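Local coordinates for E3 SUMO-protein ligase SIZ2 (Saccharomyces cerevisiae, PDB 6U75), which acts as a SUMO E3 ligase that may promote attachment of SUMO to septins and may take part in chromosome maintenance, at residues F3-I14 with C134-L145; P75-N83 with M116-L124. All coordinates share one frame; numbering follows the deposited sequence.

Interaction 1 of 2, residues F3-I14 with C134-L145; sequences FTSPFYKPIVQI and CFIVEVFSPEAL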
loop_
_atom_site.group_PDB
_atom_site.type_symbol
_atom_site.label_atom_id
_atom_site.label_comp_id
_atom_site.label_asym_id
_atom_site.label_seq_id
_atom_site.Cartn_x
_atom_site.Cartn_y
_atom_site.Cartn_z
ATOM N N PHE A 3 -0.790 10.723 -1.228
ATOM C CA PHE A 3 0.072 10.162 -2.264
ATOM C C PHE A 3 1.440 9.731 -1.737
ATOM O O PHE A 3 2.445 9.843 -2.444
ATOM C CB PHE A 3 0.232 11.180 -3.392
ATOM C CG PHE A 3 -1.060 11.545 -4.061
ATOM C CD1 PHE A 3 -1.532 10.804 -5.133
ATOM C CD2 PHE A 3 -1.807 12.626 -3.620
ATOM C CE1 PHE A 3 -2.722 11.137 -5.753
ATOM C CE2 PHE A 3 -2.997 12.962 -4.236
ATOM C CZ PHE A 3 -3.455 12.218 -5.303
ATOM N N THR A 4 1.502 9.237 -0.502
ATOM C CA THR A 4 2.700 8.584 0.010
ATOM C C THR A 4 2.790 7.127 -0.418
ATOM O O THR A 4 3.747 6.443 -0.040
ATOM C CB THR A 4 2.731 8.672 1.539
ATOM O OG1 THR A 4 1.446 8.317 2.066
ATOM C CG2 THR A 4 3.096 10.080 1.989
ATOM N N SER A 5 1.824 6.643 -1.196
ATOM C CA SER A 5 1.792 5.256 -1.633
ATOM C C SER A 5 2.629 5.076 -2.897
ATOM O O SER A 5 2.623 5.946 -3.773
ATOM C CB SER A 5 0.360 4.812 -1.910
ATOM O OG SER A 5 0.334 3.554 -2.561
ATOM N N PRO A 6 3.357 3.962 -3.024
ATOM C CA PRO A 6 4.116 3.717 -4.255
ATOM C C PRO A 6 3.284 3.139 -5.386
ATOM O O PRO A 6 3.798 3.017 -6.506
ATOM C CB PRO A 6 5.186 2.719 -3.801
ATOM C CG PRO A 6 4.514 1.942 -2.725
ATOM C CD PRO A 6 3.586 2.905 -2.021
ATOM N N PHE A 7 2.025 2.783 -5.135
ATOM C CA PHE A 7 1.207 2.139 -6.155
ATOM C C PHE A 7 0.575 3.131 -7.119
ATOM O O PHE A 7 0.170 2.732 -8.215
ATOM C CB PHE A 7 0.106 1.306 -5.497
ATOM C CG PHE A 7 0.624 0.200 -4.624
ATOM C CD1 PHE A 7 1.229 -0.915 -5.180
ATOM C CD2 PHE A 7 0.498 0.271 -3.247
ATOM C CE1 PHE A 7 1.704 -1.935 -4.378
ATOM C CE2 PHE A 7 0.970 -0.746 -2.441
ATOM C CZ PHE A 7 1.574 -1.850 -3.007
ATOM N N TYR A 8 0.475 4.402 -6.741
ATOM C CA TYR A 8 -0.115 5.414 -7.603
ATOM C C TYR A 8 0.569 6.745 -7.339
ATOM O O TYR A 8 0.939 7.046 -6.201
ATOM C CB TYR A 8 -1.626 5.536 -7.371
ATOM C CG TYR A 8 -2.015 5.607 -5.913
ATOM C CD1 TYR A 8 -1.920 6.797 -5.206
ATOM C CD2 TYR A 8 -2.481 4.483 -5.244
ATOM C CE1 TYR A 8 -2.275 6.865 -3.871
ATOM C CE2 TYR A 8 -2.838 4.540 -3.913
ATOM C CZ TYR A 8 -2.734 5.733 -3.231
ATOM O OH TYR A 8 -3.086 5.793 -1.903
ATOM N N LYS A 9 0.742 7.534 -8.400
ATOM C CA LYS A 9 1.340 8.859 -8.288
ATOM C C LYS A 9 0.563 9.853 -9.141
ATOM O O LYS A 9 0.124 9.511 -10.248
ATOM C CB LYS A 9 2.815 8.850 -8.711
ATOM C CG LYS A 9 3.745 8.257 -7.659
ATOM C CD LYS A 9 3.906 9.191 -6.463
ATOM C CE LYS A 9 4.345 8.440 -5.217
ATOM N NZ LYS A 9 5.638 7.729 -5.409
ATOM N N PRO A 10 0.390 11.085 -8.664
ATOM C CA PRO A 10 -0.497 12.024 -9.358
ATOM C C PRO A 10 0.117 12.576 -10.634
ATOM O O PRO A 10 1.323 12.822 -10.716
ATOM C CB PRO A 10 -0.707 13.133 -8.321
ATOM C CG PRO A 10 0.546 13.127 -7.524
ATOM C CD PRO A 10 1.024 11.698 -7.482
ATOM N N ILE A 11 -0.739 12.774 -11.633
ATOM C CA ILE A 11 -0.368 13.411 -12.883
ATOM C C ILE A 11 -1.046 14.766 -13.032
ATOM O O ILE A 11 -0.418 15.735 -13.464
ATOM C CB ILE A 11 -0.715 12.492 -14.075
ATOM C CG1 ILE A 11 0.002 11.144 -13.946
ATOM C CG2 ILE A 11 -0.376 13.168 -15.395
ATOM C CD1 ILE A 11 1.515 11.243 -13.932
ATOM N N VAL A 12 -2.323 14.849 -12.672
ATOM C CA VAL A 12 -3.066 16.101 -12.721
ATOM C C VAL A 12 -4.319 15.939 -11.874
ATOM O O VAL A 12 -4.948 14.878 -11.865
ATOM C CB VAL A 12 -3.412 16.494 -14.178
ATOM C CG1 VAL A 12 -4.099 15.339 -14.892
ATOM C CG2 VAL A 12 -4.289 17.736 -14.197
ATOM N N GLN A 13 -4.668 16.999 -11.154
ATOM C CA GLN A 13 -5.919 17.034 -10.415
ATOM C C GLN A 13 -7.057 17.415 -11.350
ATOM O O GLN A 13 -6.904 18.284 -12.213
ATOM C CB GLN A 13 -5.831 18.032 -9.263
ATOM C CG GLN A 13 -7.061 18.060 -8.372
ATOM C CD GLN A 13 -6.899 18.997 -7.192
ATOM O OE1 GLN A 13 -5.833 19.574 -6.983
ATOM N NE2 GLN A 13 -7.964 19.154 -6.415
ATOM N N ILE A 14 -8.198 16.761 -11.180
ATOM C CA ILE A 14 -9.371 17.072 -11.998
ATOM C C ILE A 14 -10.070 18.294 -11.404
ATOM O O ILE A 14 -10.405 18.283 -10.209
ATOM C CB ILE A 14 -10.316 15.877 -12.063
ATOM C CG1 ILE A 14 -9.686 14.736 -12.867
ATOM C CG2 ILE A 14 -11.649 16.285 -12.675
ATOM C CD1 ILE A 14 -9.523 15.025 -14.351
ATOM N N CYS A 134 -10.444 14.082 -6.887
ATOM C CA CYS A 134 -10.267 13.174 -8.011
ATOM C C CYS A 134 -8.982 13.536 -8.733
ATOM O O CYS A 134 -8.735 14.714 -9.008
ATOM C CB CYS A 134 -11.452 13.237 -8.979
ATOM S SG CYS A 134 -13.031 12.766 -8.251
ATOM N N PHE A 135 -8.170 12.528 -9.037
ATOM C CA PHE A 135 -6.891 12.752 -9.693
ATOM C C PHE A 135 -6.691 11.733 -10.799
ATOM O O PHE A 135 -7.067 10.568 -10.656
ATOM C CB PHE A 135 -5.714 12.639 -8.712
ATOM C CG PHE A 135 -5.642 13.751 -7.708
ATOM C CD1 PHE A 135 -6.479 13.764 -6.606
ATOM C CD2 PHE A 135 -4.719 14.774 -7.855
ATOM C CE1 PHE A 135 -6.406 14.784 -5.677
ATOM C CE2 PHE A 135 -4.642 15.794 -6.931
ATOM C CZ PHE A 135 -5.486 15.800 -5.841
ATOM N N ILE A 136 -6.087 12.167 -11.891
ATOM C CA ILE A 136 -5.473 11.227 -12.818
ATOM C C ILE A 136 -4.135 10.810 -12.226
ATOM O O ILE A 136 -3.379 11.644 -11.714
ATOM C CB ILE A 136 -5.320 11.849 -14.216
ATOM C CG1 ILE A 136 -6.698 12.257 -14.743
ATOM C CG2 ILE A 136 -4.645 10.866 -15.170
ATOM C CD1 ILE A 136 -6.725 12.632 -16.207
ATOM N N VAL A 137 -3.849 9.513 -12.261
ATOM C CA VAL A 137 -2.677 8.968 -11.593
ATOM C C VAL A 137 -2.067 7.878 -12.458
ATOM O O VAL A 137 -2.766 7.167 -13.185
ATOM C CB VAL A 137 -3.019 8.404 -10.196
ATOM C CG1 VAL A 137 -3.681 9.467 -9.332
ATOM C CG2 VAL A 137 -3.915 7.180 -10.321
ATOM N N GLU A 138 -0.749 7.753 -12.368
ATOM C CA GLU A 138 -0.037 6.616 -12.933
ATOM C C GLU A 138 0.061 5.544 -11.855
ATOM O O GLU A 138 0.557 5.812 -10.755
ATOM C CB GLU A 138 1.352 7.023 -13.421
ATOM C CG GLU A 138 2.075 5.930 -14.194
ATOM C CD GLU A 138 3.455 6.356 -14.653
ATOM O OE1 GLU A 138 4.416 5.587 -14.438
ATOM O OE2 GLU A 138 3.579 7.460 -15.222
ATOM N N VAL A 139 -0.427 4.345 -12.164
ATOM C CA VAL A 139 -0.459 3.244 -11.210
ATOM C C VAL A 139 0.706 2.310 -11.492
ATOM O O VAL A 139 1.175 2.184 -12.629
ATOM C CB VAL A 139 -1.803 2.483 -11.262
ATOM C CG1 VAL A 139 -2.963 3.429 -10.987
ATOM C CG2 VAL A 139 -1.977 1.782 -12.604
ATOM N N PHE A 140 1.176 1.644 -10.440
ATOM C CA PHE A 140 2.275 0.695 -10.529
ATOM C C PHE A 140 1.876 -0.596 -9.831
ATOM O O PHE A 140 1.297 -0.569 -8.741
ATOM C CB PHE A 140 3.551 1.257 -9.896
ATOM C CG PHE A 140 3.974 2.580 -10.462
ATOM C CD1 PHE A 140 4.848 2.643 -11.532
ATOM C CD2 PHE A 140 3.497 3.763 -9.922
ATOM C CE1 PHE A 140 5.240 3.860 -12.054
ATOM C CE2 PHE A 140 3.885 4.982 -10.440
ATOM C CZ PHE A 140 4.757 5.030 -11.507
ATOM N N SER A 141 2.189 -1.718 -10.460
ATOM C CA SER A 141 1.824 -3.014 -9.915
ATOM C C SER A 141 2.898 -3.518 -8.963
ATOM O O SER A 141 4.037 -3.040 -8.980
ATOM C CB SER A 141 1.624 -4.021 -11.042
ATOM O OG SER A 141 2.870 -4.414 -11.589
ATOM N N PRO A 142 2.564 -4.490 -8.111
ATOM C CA PRO A 142 3.581 -5.044 -7.204
ATOM C C PRO A 142 4.813 -5.578 -7.913
ATOM O O PRO A 142 5.904 -5.540 -7.334
ATOM C CB PRO A 142 2.820 -6.160 -6.475
ATOM C CG PRO A 142 1.397 -5.725 -6.508
ATOM C CD PRO A 142 1.215 -5.007 -7.814
ATOM N N GLU A 143 4.685 -6.073 -9.146
ATOM C CA GLU A 143 5.841 -6.652 -9.827
ATOM C C GLU A 143 6.857 -5.580 -10.210
ATOM O O GLU A 143 8.067 -5.770 -10.032
ATOM C CB GLU A 143 5.387 -7.428 -11.063
ATOM C CG GLU A 143 4.575 -8.676 -10.749
ATOM C CD GLU A 143 4.029 -9.344 -11.998
ATOM O OE1 GLU A 143 3.512 -8.626 -12.880
ATOM O OE2 GLU A 143 4.123 -10.587 -12.101
ATOM N N ALA A 144 6.388 -4.448 -10.739
ATOM C CA ALA A 144 7.298 -3.352 -11.055
ATOM C C ALA A 144 7.980 -2.824 -9.798
ATOM O O ALA A 144 9.182 -2.521 -9.809
ATOM C CB ALA A 144 6.537 -2.233 -11.763
ATOM N N LEU A 145 7.226 -2.699 -8.705
ATOM C CA LEU A 145 7.819 -2.244 -7.452
ATOM C C LEU A 145 8.846 -3.246 -6.938
ATOM O O LEU A 145 9.876 -2.860 -6.372
ATOM C CB LEU A 145 6.718 -2.010 -6.419
ATOM C CG LEU A 145 5.663 -0.970 -6.811
ATOM C CD1 LEU A 145 4.544 -0.930 -5.786
ATOM C CD2 LEU A 145 6.286 0.410 -6.971
HETATM O O HOH W 1 -10.331 17.251 -7.645
#
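The carbonyl oxygen of F7 is gripped twice from across the contact: F140 N donates to F7 O at 2.7 Å, from above the carbonyl plane, and the CA-H of V139 leans on the same oxygen. From here the strands run antiparallel. K9 and E138 form a hydrogen-bonded pair, each backbone N donating to the other's O at 2.9 Å. Past P10, whose ring lacks an N-H and therefore suits a non-hydrogen-bonded site, the register slips by one residue. I11 N donates to I136 O, while I136 N donates to V12 O almost in line with the carbonyl bond, and I14 N then reaches C134 O at 3.0 Å.

The ring of F135 is sandwiched. On one face F3 stands edge-on, its CZ over the ring centre, in a T-shaped pair with planes at 72°. Against the opposite face lies Q13, whose CG sits 4.0 Å from the ring centroid in a CH-pi contact. With CG trans to the backbone N (chi1 -176°) and the chain extended, Q13 lays its methylenes over the ring and carries its amide on to a water that also accepts from C134 N. Replacing F135 with alanine would probably open a gap between F3 and Q13 and leave the F3 edge without the face it abuts.

On the other side of the sheet, V12 CG1 lies alongside I136 CB at 3.8 Å, with L43 of helix 38-46 touching V12. Farther on, L145 sets its branched end against P6 and F7, and also touches L215 of helix 211-218 in the zinc-finger region. I11 and V12, successive residues of one segment, both face I136 of the other: a classic beta bulge, here in an antiparallel sheet of the PINIT domain.

Interaction 2 of 2, residues P75-N83 with M116-L124; sequences PYPCELVFN and MNHLDLHYL
L80 and L121 lie side by side on the close-packed face of this strand pair, L80 CD2 meeting L121 CD1 at 3.6 Å. The same L121 methyl touches C78 CB, brought there because L121 holds CG trans to the backbone N (chi1 174°). Next along, L119 CD1 comes to the edge of the F82 ring, 3.7 Å from F82 CD1, and the two side chains cross at about a right angle. Leucine and phenylalanine suit these buried places: they fill the interior with flexible branches and a flat ring, and L80 and L119 both press on L54 of strand 50-58.

The other face is looser and partly open to solvent. It carries E79, V81, D120 and H122, whose contacts across the strands are mostly glancing. E79 CB and H122 CB stand 4.1 Å apart, while the polar ends extend beyond; D120 lies against K31 of the next strand. Polar side chains suit this face because it is partly exposed to solvent; the strands themselves are joined by backbone bonds: V81 N donates to D120 O, and D120 N returns a bond to V81 O at 2.9 Å.

At the far end the side chain of N83 prolongs this ladder. N83 N donates to H118 O, and H118 N donates to N83 OD1 at 3.2 Å, so the amide oxygen stands in for a backbone carbonyl. N83 ND2 gives a bond to N117 OD1 at 3.2 Å, in the carbonyl plane and on a lone pair, and is also bonded to Y109 O. Asparagine tolerates the left-handed backbone conformation found here (phi 60°), which is consistent with a tight turn between strands 79-82 and 85-86. The pair forms the two inner strands of a four-stranded antiparallel sheet in the PINIT domain.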
loop_
_atom_site.group_PDB
_atom_site.type_symbol
_atom_site.label_atom_id
_atom_site.label_comp_id
_atom_site.label_asym_id
_atom_site.label_seq_id
_atom_site.Cartn_x
_atom_site.Cartn_y
_atom_site.Cartn_z
ATOM N N PRO A 75 -15.638 7.582 4.549
ATOM C CA PRO A 75 -16.633 7.360 5.606
ATOM C C PRO A 75 -17.163 5.936 5.543
ATOM O O PRO A 75 -17.588 5.467 4.487
ATOM C CB PRO A 75 -17.726 8.386 5.292
ATOM C CG PRO A 75 -17.583 8.655 3.833
ATOM C CD PRO A 75 -16.122 8.520 3.520
ATOM N N TYR A 76 -17.123 5.242 6.680
ATOM C CA TYR A 76 -17.639 3.884 6.747
ATOM C C TYR A 76 -18.897 3.849 7.598
ATOM O O TYR A 76 -18.872 4.328 8.740
ATOM C CB TYR A 76 -16.599 2.922 7.329
ATOM C CG TYR A 76 -17.093 1.493 7.380
ATOM C CD1 TYR A 76 -17.064 0.690 6.247
ATOM C CD2 TYR A 76 -17.604 0.953 8.553
ATOM C CE1 TYR A 76 -17.521 -0.614 6.284
ATOM C CE2 TYR A 76 -18.064 -0.350 8.599
ATOM C CZ TYR A 76 -18.020 -1.129 7.463
ATOM O OH TYR A 76 -18.477 -2.426 7.501
ATOM N N PRO A 77 -20.013 3.295 7.098
ATOM C CA PRO A 77 -20.190 2.709 5.764
ATOM C C PRO A 77 -20.400 3.756 4.678
ATOM O O PRO A 77 -20.771 4.890 4.978
ATOM C CB PRO A 77 -21.443 1.858 5.932
ATOM C CG PRO A 77 -22.243 2.621 6.926
ATOM C CD PRO A 77 -21.234 3.157 7.910
ATOM N N CYS A 78 -20.176 3.364 3.427
ATOM C CA CYS A 78 -20.378 4.252 2.294
ATOM C C CYS A 78 -20.808 3.430 1.092
ATOM O O CYS A 78 -20.328 2.310 0.894
ATOM C CB CYS A 78 -19.105 5.032 1.950
ATOM S SG CYS A 78 -17.627 4.001 1.794
ATOM N N GLU A 79 -21.710 3.991 0.293
ATOM C CA GLU A 79 -22.077 3.414 -0.995
ATOM C C GLU A 79 -21.766 4.446 -2.069
ATOM O O GLU A 79 -22.388 5.513 -2.109
ATOM C CB GLU A 79 -23.549 3.004 -1.022
ATOM C CG GLU A 79 -24.011 2.455 -2.363
ATOM C CD GLU A 79 -25.203 1.529 -2.233
ATOM O OE1 GLU A 79 -25.181 0.654 -1.342
ATOM O OE2 GLU A 79 -26.164 1.676 -3.018
ATOM N N LEU A 80 -20.793 4.137 -2.921
ATOM C CA LEU A 80 -20.394 5.010 -4.015
ATOM C C LEU A 80 -21.036 4.522 -5.305
ATOM O O LEU A 80 -20.931 3.339 -5.647
ATOM C CB LEU A 80 -18.873 5.042 -4.164
ATOM C CG LEU A 80 -18.096 5.638 -2.991
ATOM C CD1 LEU A 80 -16.637 5.230 -3.067
ATOM C CD2 LEU A 80 -18.228 7.151 -2.982
ATOM N N VAL A 81 -21.698 5.430 -6.016
ATOM C CA VAL A 81 -22.368 5.119 -7.272
ATOM C C VAL A 81 -21.904 6.147 -8.293
ATOM O O VAL A 81 -22.243 7.331 -8.183
ATOM C CB VAL A 81 -23.896 5.132 -7.136
ATOM C CG1 VAL A 81 -24.549 4.758 -8.457
ATOM C CG2 VAL A 81 -24.337 4.185 -6.029
ATOM N N PHE A 82 -21.134 5.702 -9.280
ATOM C CA PHE A 82 -20.601 6.571 -10.322
ATOM C C PHE A 82 -21.330 6.254 -11.622
ATOM O O PHE A 82 -21.136 5.181 -12.204
ATOM C CB PHE A 82 -19.092 6.387 -10.466
ATOM C CG PHE A 82 -18.434 7.422 -11.332
ATOM C CD1 PHE A 82 -18.344 8.739 -10.912
ATOM C CD2 PHE A 82 -17.899 7.080 -12.562
ATOM C CE1 PHE A 82 -17.741 9.694 -11.704
ATOM C CE2 PHE A 82 -17.292 8.032 -13.358
ATOM C CZ PHE A 82 -17.213 9.341 -12.928
ATOM N N ASN A 83 -22.172 7.184 -12.069
ATOM C CA ASN A 83 -22.934 7.022 -13.307
ATOM C C ASN A 83 -23.840 5.794 -13.240
ATOM O O ASN A 83 -23.938 5.017 -14.192
ATOM C CB ASN A 83 -22.001 6.948 -14.517
ATOM C CG ASN A 83 -21.258 8.248 -14.759
ATOM O OD1 ASN A 83 -21.817 9.334 -14.604
ATOM N ND2 ASN A 83 -19.990 8.144 -15.138
ATOM N N MET A 116 -22.149 14.666 -18.736
ATOM C CA MET A 116 -21.898 14.965 -17.333
ATOM C C MET A 116 -21.683 13.678 -16.549
ATOM O O MET A 116 -22.358 12.673 -16.791
ATOM C CB MET A 116 -23.073 15.742 -16.734
ATOM C CG MET A 116 -22.720 16.533 -15.490
ATOM S SD MET A 116 -21.755 18.000 -15.888
ATOM C CE MET A 116 -21.238 18.522 -14.260
ATOM N N ASN A 117 -20.744 13.714 -15.607
ATOM C CA ASN A 117 -20.499 12.593 -14.709
ATOM C C ASN A 117 -21.106 12.896 -13.346
ATOM O O ASN A 117 -20.852 13.961 -12.768
ATOM C CB ASN A 117 -19.004 12.303 -14.567
ATOM C CG ASN A 117 -18.366 11.873 -15.872
ATOM O OD1 ASN A 117 -18.519 10.731 -16.303
ATOM N ND2 ASN A 117 -17.641 12.787 -16.507
ATOM N N HIS A 118 -21.903 11.957 -12.843
ATOM C CA HIS A 118 -22.566 12.070 -11.552
ATOM C C HIS A 118 -21.987 11.034 -10.599
ATOM O O HIS A 118 -21.903 9.850 -10.941
ATOM C CB HIS A 118 -24.077 11.866 -11.688
ATOM C CG HIS A 118 -24.729 12.790 -12.669
ATOM N ND1 HIS A 118 -25.136 14.064 -12.336
ATOM C CD2 HIS A 118 -25.048 12.621 -13.974
ATOM C CE1 HIS A 118 -25.676 14.642 -13.394
ATOM N NE2 HIS A 118 -25.634 13.788 -14.402
ATOM N N LEU A 119 -21.591 11.481 -9.410
ATOM C CA LEU A 119 -21.063 10.612 -8.364
ATOM C C LEU A 119 -21.910 10.818 -7.115
ATOM O O LEU A 119 -21.905 11.905 -6.528
ATOM C CB LEU A 119 -19.590 10.915 -8.085
ATOM C CG LEU A 119 -18.949 10.126 -6.940
ATOM C CD1 LEU A 119 -18.899 8.642 -7.266
ATOM C CD2 LEU A 119 -17.556 10.652 -6.637
ATOM N N ASP A 120 -22.642 9.783 -6.720
ATOM C CA ASP A 120 -23.453 9.811 -5.514
ATOM C C ASP A 120 -22.758 9.017 -4.418
ATOM O O ASP A 120 -22.135 7.984 -4.680
ATOM C CB ASP A 120 -24.846 9.234 -5.775
ATOM C CG ASP A 120 -25.485 9.795 -7.032
ATOM O OD1 ASP A 120 -25.350 9.166 -8.102
ATOM O OD2 ASP A 120 -26.114 10.870 -6.954
ATOM N N LEU A 121 -22.865 9.513 -3.189
ATOM C CA LEU A 121 -22.265 8.877 -2.021
ATOM C C LEU A 121 -23.338 8.797 -0.945
ATOM O O LEU A 121 -23.726 9.821 -0.376
ATOM C CB LEU A 121 -21.047 9.662 -1.538
ATOM C CG LEU A 121 -20.388 9.218 -0.232
ATOM C CD1 LEU A 121 -20.355 7.706 -0.101
ATOM C CD2 LEU A 121 -18.981 9.781 -0.165
ATOM N N HIS A 122 -23.828 7.586 -0.694
ATOM C CA HIS A 122 -24.888 7.344 0.273
ATOM C C HIS A 122 -24.291 6.873 1.591
ATOM O O HIS A 122 -23.365 6.054 1.609
ATOM C CB HIS A 122 -25.874 6.300 -0.251
ATOM C CG HIS A 122 -26.590 6.719 -1.496
ATOM N ND1 HIS A 122 -26.039 6.582 -2.752
ATOM C CD2 HIS A 122 -27.809 7.277 -1.678
ATOM C CE1 HIS A 122 -26.891 7.035 -3.655
ATOM N NE2 HIS A 122 -27.973 7.463 -3.029
ATOM N N TYR A 123 -24.837 7.388 2.691
ATOM C CA TYR A 123 -24.312 7.111 4.017
ATOM C C TYR A 123 -25.455 7.125 5.020
ATOM O O TYR A 123 -26.513 7.719 4.785
ATOM C CB TYR A 123 -23.252 8.142 4.415
ATOM C CG TYR A 123 -23.751 9.562 4.286
ATOM C CD1 TYR A 123 -24.432 10.176 5.328
ATOM C CD2 TYR A 123 -23.557 10.283 3.115
ATOM C CE1 TYR A 123 -24.897 11.472 5.212
ATOM C CE2 TYR A 123 -24.018 11.579 2.989
ATOM C CZ TYR A 123 -24.687 12.169 4.041
ATOM O OH TYR A 123 -25.150 13.459 3.924
ATOM N N LEU A 124 -25.221 6.470 6.156
ATOM C CA LEU A 124 -26.168 6.473 7.262
ATOM C C LEU A 124 -25.849 7.527 8.311
ATOM O O LEU A 124 -26.704 7.817 9.155
ATOM C CB LEU A 124 -26.199 5.097 7.937
ATOM C CG LEU A 124 -26.444 3.910 7.004
ATOM C CD1 LEU A 124 -26.449 2.602 7.784
ATOM C CD2 LEU A 124 -27.747 4.094 6.241
#

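How the interactions relate
Both contacts belong to the PINIT domain, and interaction 2 is nested inside the chain loop that interaction 1 closes: strand 117-123 is followed directly by strand 130-139. Their centres lie about 22 Å apart, and although the nearest atoms come to about 5 Å, the two do not touch. They sit in different antiparallel sheets. Strand 50-58, a neighbour of 130-139, links them, because its L54 receives C134 from interaction 1 and L80 and L119 from interaction 2. Interaction 1 thus fastens the start of the domain to its last strand, beside the helix leading toward the zinc-finger region, whereas interaction 2 builds the more distant sheet.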